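Local structure of phosphoribosylaminoimidazole carboxylase (Bombyx mori, 4JA0) at residues 172-175 against 176-179; 221-224 against 225-228; 395-398 against 399-403. The protein probably catalyses two steps of de novo purine synthesis, carboxylation of aminoimidazole ribonucleotide and condensation of the product with aspartate to give SAICAR. All coordinates share one frame; numbering follows the deposited sequence.

Contact 1: 172-175 against 176-179; sequences TILI and FEIL
Ile-175 and Leu-179 sit one turn apart on the alpha-helix 162-183 of the SAICAR synthetase part, and their side chains run alongside each other, pointing the same way. CG2 of Ile-175 meets CD1 of Leu-179 at 3.8 Å. This is the tightly packed side: Leu-179 rests on strand 188-200 and on Val-67, while Leu-71 of helix 57-74 touches both Ile-175 and Ile-178. Leu-174 and Ile-178 continue the packing more loosely, with 4.3 Å from Leu-174 CG to Ile-178 CD1.

The other side is partly open to solvent and is carried by Ile-173 and Glu-177. With CG beside its own backbone N (chi1 -76°) and the chain extended beyond it, Glu-177 runs back along the helix toward the preceding turn and lies next to Ile-173. Its OE2 comes within 3.7 Å of Ile-173 CG2, while OE1 lies 3.9 Å from CD1 of Leu-174, whose side chain crosses the glutamate at about a right angle. Neither contact satisfies a charge; the carboxylate finds its ionic mate in Arg-403 of the C-terminal helix, through OE1. Replacing Glu-177 with an alanine would probably leave NH1 of Arg-403 without this carboxylate and uncover CG2 of Ile-173.

Four successive i to i+4 backbone bonds run beneath both sides. Phe-176 N reaches Thr-172 O at 3.1 Å and Leu-179 N reaches Ile-175 O over the same length, both nearly straight, while the bond from Glu-177 N to Ile-173 O is more bent (N-H...O 150°). Phe-176 swings its ring away from the preceding turn toward Thr-103, and its CB stays close to that turn, 3.4 Å from Ile-173 O.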
# COMPACT_ATOMS: atom_id res chain seq x y z
N THR A 172 -29.54 36.73 -1.25
CA THR A 172 -29.58 38.06 -0.66
C THR A 172 -28.32 38.30 0.16
O THR A 172 -27.68 39.34 0.04
CB THR A 172 -30.85 38.26 0.22
OG1 THR A 172 -32.03 37.99 -0.56
CG2 THR A 172 -30.94 39.68 0.78
N ILE A 173 -27.95 37.33 0.98
CA ILE A 173 -26.74 37.47 1.78
C ILE A 173 -25.53 37.63 0.86
O ILE A 173 -24.66 38.46 1.13
CB ILE A 173 -26.51 36.27 2.69
CG1 ILE A 173 -27.69 36.13 3.65
CG2 ILE A 173 -25.22 36.42 3.45
CD1 ILE A 173 -27.65 34.87 4.49
N LEU A 174 -25.51 36.86 -0.22
CA LEU A 174 -24.38 36.88 -1.17
C LEU A 174 -24.19 38.23 -1.87
O LEU A 174 -23.08 38.73 -1.96
CB LEU A 174 -24.59 35.78 -2.21
CG LEU A 174 -23.48 35.54 -3.23
CD1 LEU A 174 -22.16 35.55 -2.51
CD2 LEU A 174 -23.68 34.20 -3.89
N ILE A 175 -25.30 38.81 -2.32
CA ILE A 175 -25.30 40.11 -2.99
C ILE A 175 -24.83 41.20 -2.05
O ILE A 175 -24.06 42.09 -2.44
CB ILE A 175 -26.70 40.44 -3.52
CG1 ILE A 175 -27.00 39.58 -4.74
CG2 ILE A 175 -26.86 41.93 -3.84
CD1 ILE A 175 -28.47 39.52 -5.07
N PHE A 176 -25.29 41.13 -0.81
CA PHE A 176 -24.80 42.01 0.22
C PHE A 176 -23.27 41.84 0.39
O PHE A 176 -22.53 42.81 0.44
CB PHE A 176 -25.48 41.73 1.55
CG PHE A 176 -24.97 42.58 2.66
CD1 PHE A 176 -25.55 43.81 2.92
CD2 PHE A 176 -23.84 42.20 3.38
CE1 PHE A 176 -25.04 44.60 3.93
CE2 PHE A 176 -23.33 42.99 4.38
CZ PHE A 176 -23.92 44.19 4.66
N GLU A 177 -22.80 40.60 0.46
CA GLU A 177 -21.39 40.36 0.70
C GLU A 177 -20.50 40.90 -0.43
O GLU A 177 -19.45 41.52 -0.18
CB GLU A 177 -21.15 38.87 0.91
CG GLU A 177 -21.59 38.35 2.28
CD GLU A 177 -21.59 36.83 2.34
OE1 GLU A 177 -21.64 36.20 1.26
OE2 GLU A 177 -21.53 36.26 3.46
N ILE A 178 -20.95 40.71 -1.67
CA ILE A 178 -20.26 41.22 -2.84
C ILE A 178 -20.14 42.73 -2.85
O ILE A 178 -19.06 43.27 -3.02
CB ILE A 178 -21.00 40.80 -4.13
CG1 ILE A 178 -20.86 39.29 -4.33
CG2 ILE A 178 -20.49 41.58 -5.34
CD1 ILE A 178 -21.69 38.78 -5.45
N LEU A 179 -21.27 43.40 -2.65
CA LEU A 179 -21.33 44.85 -2.63
C LEU A 179 -20.61 45.41 -1.41
O LEU A 179 -20.01 46.49 -1.48
CB LEU A 179 -22.79 45.32 -2.63
CG LEU A 179 -23.55 44.89 -3.88
CD1 LEU A 179 -24.99 45.29 -3.74
CD2 LEU A 179 -22.94 45.52 -5.12

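Contact 2: 221-224 against 225-228; sequences SGDK and RLMV
Asp-223 and Leu-226 close a short turn of 3-10 character in the loop between strand 216-220 and helix 231-235: Leu-226 N donates to Asp-223 O at 2.9 Å. The next amide repeats the i to i+3 pattern, Met-227 N giving its hydrogen to Lys-224 O at 3.0 Å. Asp-223 serves the turn with its side chain as well. Its OD1 takes a weak bond, 3.3 Å long, from Arg-225 N, which makes an Asx turn.

The Arg-225 chain bends at chi3 (-49°), bringing its guanidinium beside the carboxylate, with the two planes 78° apart. OD1 lies over the centre of the guanidinium face, and OD2 is 3.6 Å from NH1, a long salt bridge in which charges attract but no N-H points at the oxygen. The arginine also touches a crystal neighbour, so its pose may owe something to the lattice. Lys-224 NZ is satisfied outside the turn, by a salt bridge to Glu-120; Ser-221 OG makes a weak hydrogen bond to Asp-187. Lys-224 runs extended beside Met-227, whose chain bends at its end (chi3 45°) to set CE 3.6 Å from Lys-224 CG.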
# COMPACT_ATOMS: atom_id res chain seq x y z
N SER A 221 -16.01 55.59 5.88
CA SER A 221 -15.11 55.40 7.03
C SER A 221 -15.80 54.69 8.17
O SER A 221 -15.31 54.72 9.31
CB SER A 221 -14.52 56.74 7.51
OG SER A 221 -13.61 57.27 6.55
N GLY A 222 -16.94 54.06 7.88
CA GLY A 222 -17.71 53.37 8.89
C GLY A 222 -18.29 54.36 9.89
O GLY A 222 -18.71 53.98 10.98
N ASP A 223 -18.31 55.63 9.49
CA ASP A 223 -18.80 56.71 10.33
C ASP A 223 -20.24 56.99 9.97
O ASP A 223 -20.53 57.54 8.90
CB ASP A 223 -17.93 57.96 10.17
CG ASP A 223 -18.24 59.03 11.20
OD1 ASP A 223 -18.98 58.76 12.17
OD2 ASP A 223 -17.74 60.17 11.04
N LYS A 224 -21.14 56.63 10.89
CA LYS A 224 -22.58 56.80 10.71
C LYS A 224 -22.91 58.25 10.42
O LYS A 224 -23.79 58.57 9.60
CB LYS A 224 -23.31 56.35 11.99
CG LYS A 224 -24.81 56.51 11.93
CD LYS A 224 -25.49 56.29 13.27
CE LYS A 224 -26.97 56.65 13.18
NZ LYS A 224 -27.61 56.69 14.52
N ARG A 225 -22.11 59.11 11.05
CA ARG A 225 -22.23 60.56 10.98
C ARG A 225 -21.98 61.10 9.56
O ARG A 225 -22.38 62.22 9.23
CB ARG A 225 -21.25 61.16 12.00
CG ARG A 225 -21.41 62.61 12.27
CD ARG A 225 -20.33 63.08 13.23
NE ARG A 225 -20.20 62.22 14.41
CZ ARG A 225 -19.06 61.71 14.83
NH1 ARG A 225 -17.93 61.95 14.18
NH2 ARG A 225 -19.04 60.94 15.92
N LEU A 226 -21.30 60.31 8.73
CA LEU A 226 -21.04 60.69 7.34
C LEU A 226 -21.97 60.00 6.34
O LEU A 226 -21.70 60.04 5.13
CB LEU A 226 -19.59 60.39 6.97
CG LEU A 226 -18.52 61.18 7.73
CD1 LEU A 226 -17.12 60.66 7.45
CD2 LEU A 226 -18.64 62.64 7.37
N MET A 227 -23.06 59.39 6.83
CA MET A 227 -24.00 58.63 5.98
C MET A 227 -24.39 59.35 4.69
O MET A 227 -24.56 60.57 4.67
CB MET A 227 -25.26 58.23 6.77
CG MET A 227 -26.09 59.37 7.35
SD MET A 227 -27.61 58.84 8.21
CE MET A 227 -27.04 57.47 9.22
N VAL A 228 -24.55 58.60 3.61
CA VAL A 228 -24.75 59.18 2.29
C VAL A 228 -26.01 58.63 1.64
O VAL A 228 -26.30 58.90 0.47
CB VAL A 228 -23.54 58.90 1.36
CG1 VAL A 228 -23.45 59.96 0.28
CG2 VAL A 228 -22.28 58.91 2.14

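Contact 3: 395-398 against 399-403; sequences DYLV and WGRLR
Asp-395 O is gripped by two amides at the start of helix 396-420: Trp-399 N donates almost straight to it at 3.2 Å (N-H...O 176°), in the carbonyl plane, and Val-398 N adds a weak bond. The same aspartate is the N-cap. Its OD2 accepts from Leu-397 N at 3.1 Å, on the anti side and 27° out of the carboxylate plane.

Further along, Arg-401 N bonds to Leu-397 O and Leu-402 N to Val-398 O. On the more open flank, Leu-397 CD2 lies at the edge of the Arg-401 guanidinium, 4.1 Å from NH2, the two side chains crossing at a slant. Trp-399 has CG anti to its backbone N (chi1 178°), which leaves Tyr-396 O at the ring edge, 3.7 Å from CE3, while Arg-403 CD sits over one face, 3.5 Å above the plane and offset toward the rim. The indole also makes a cation-pi contact with Lys-181 and meets Tyr-346 of the second subunit. The cap supplies an acceptor for a first-turn amide, and the negative charge of Asp-395 at the N-terminal end is likely to interact favourably with the helix dipole.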
# COMPACT_ATOMS: atom_id res chain seq x y z
N ASP A 395 -8.97 40.59 -5.67
CA ASP A 395 -9.91 40.90 -6.71
C ASP A 395 -11.27 40.45 -6.24
O ASP A 395 -11.57 39.27 -6.35
CB ASP A 395 -9.54 40.15 -7.98
CG ASP A 395 -10.32 40.63 -9.19
OD1 ASP A 395 -9.79 40.51 -10.31
OD2 ASP A 395 -11.47 41.10 -9.02
N TYR A 396 -12.10 41.37 -5.75
CA TYR A 396 -13.33 40.93 -5.11
C TYR A 396 -14.23 40.22 -6.10
O TYR A 396 -15.06 39.39 -5.72
CB TYR A 396 -14.07 42.08 -4.40
CG TYR A 396 -14.87 42.97 -5.32
CD1 TYR A 396 -16.19 42.67 -5.64
CD2 TYR A 396 -14.32 44.13 -5.84
CE1 TYR A 396 -16.91 43.48 -6.48
CE2 TYR A 396 -15.02 44.94 -6.67
CZ TYR A 396 -16.32 44.62 -6.99
OH TYR A 396 -17.04 45.45 -7.82
N LEU A 397 -14.02 40.51 -7.38
CA LEU A 397 -14.83 39.92 -8.43
C LEU A 397 -14.57 38.43 -8.61
O LEU A 397 -15.49 37.65 -8.86
CB LEU A 397 -14.57 40.62 -9.75
CG LEU A 397 -15.83 40.53 -10.59
CD1 LEU A 397 -16.70 41.75 -10.21
CD2 LEU A 397 -15.52 40.48 -12.08
N VAL A 398 -13.31 38.04 -8.51
CA VAL A 398 -12.98 36.63 -8.56
C VAL A 398 -13.58 35.97 -7.33
O VAL A 398 -14.28 34.96 -7.42
CB VAL A 398 -11.46 36.42 -8.60
CG1 VAL A 398 -11.12 34.97 -8.31
CG2 VAL A 398 -10.94 36.80 -9.95
N TRP A 399 -13.36 36.60 -6.19
CA TRP A 399 -13.91 36.15 -4.92
C TRP A 399 -15.45 36.03 -4.97
O TRP A 399 -16.01 35.07 -4.45
CB TRP A 399 -13.44 37.10 -3.83
CG TRP A 399 -13.96 36.80 -2.49
CD1 TRP A 399 -13.39 35.99 -1.54
CD2 TRP A 399 -15.17 37.30 -1.92
NE1 TRP A 399 -14.18 35.96 -0.41
CE2 TRP A 399 -15.28 36.76 -0.62
CE3 TRP A 399 -16.18 38.15 -2.38
CZ2 TRP A 399 -16.35 37.07 0.22
CZ3 TRP A 399 -17.24 38.45 -1.55
CH2 TRP A 399 -17.31 37.91 -0.26
N GLY A 400 -16.11 36.99 -5.62
CA GLY A 400 -17.54 36.90 -5.84
C GLY A 400 -17.89 35.63 -6.59
O GLY A 400 -18.76 34.85 -6.17
N ARG A 401 -17.18 35.38 -7.70
CA ARG A 401 -17.48 34.23 -8.57
C ARG A 401 -17.32 32.89 -7.90
O ARG A 401 -18.01 31.93 -8.26
CB ARG A 401 -16.65 34.27 -9.86
CG ARG A 401 -17.01 35.43 -10.77
CD ARG A 401 -16.69 35.11 -12.23
NE ARG A 401 -16.29 36.30 -12.97
CZ ARG A 401 -16.15 36.36 -14.30
NH1 ARG A 401 -16.38 35.29 -15.05
NH2 ARG A 401 -15.78 37.50 -14.87
N LEU A 402 -16.39 32.81 -6.95
CA LEU A 402 -16.23 31.61 -6.15
C LEU A 402 -17.46 31.38 -5.29
O LEU A 402 -17.97 30.27 -5.20
CB LEU A 402 -14.98 31.72 -5.28
CG LEU A 402 -13.61 31.64 -5.98
CD1 LEU A 402 -12.49 32.06 -5.04
CD2 LEU A 402 -13.33 30.26 -6.55
N ARG A 403 -17.98 32.45 -4.67
CA ARG A 403 -19.15 32.31 -3.81
C ARG A 403 -20.38 32.00 -4.63
O ARG A 403 -21.25 31.24 -4.19
CB ARG A 403 -19.39 33.56 -3.00
CG ARG A 403 -18.21 33.96 -2.17
CD ARG A 403 -18.66 34.64 -0.88
NE ARG A 403 -18.55 33.73 0.25
CZ ARG A 403 -18.66 34.11 1.52
NH1 ARG A 403 -18.89 35.37 1.81
NH2 ARG A 403 -18.54 33.23 2.50

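In the fold
Contacts 1 and 3 lie in the SAICAR synthetase and AIR carboxylase parts of the chain, yet they touch: their centres are 11 Å apart, and Glu-177 OE1 meets Arg-403 NH1 in a 2.9 Å salt bridge. Leu-174 CD1 packs on Arg-403 CB at 3.5 Å beside it. The C-terminal helix therefore lies against helix 162-183, and since Arg-403 NH2 also pairs with Glu-318 of the second subunit, one side chain ties the two enzyme parts to each other and to a neighbouring subunit. Contact 2 stands apart on the surface, its centre 26 Å from that of contact 3; it shares the SAICAR synthetase part with contact 1 but stays about 12 Å from it at the nearest atoms.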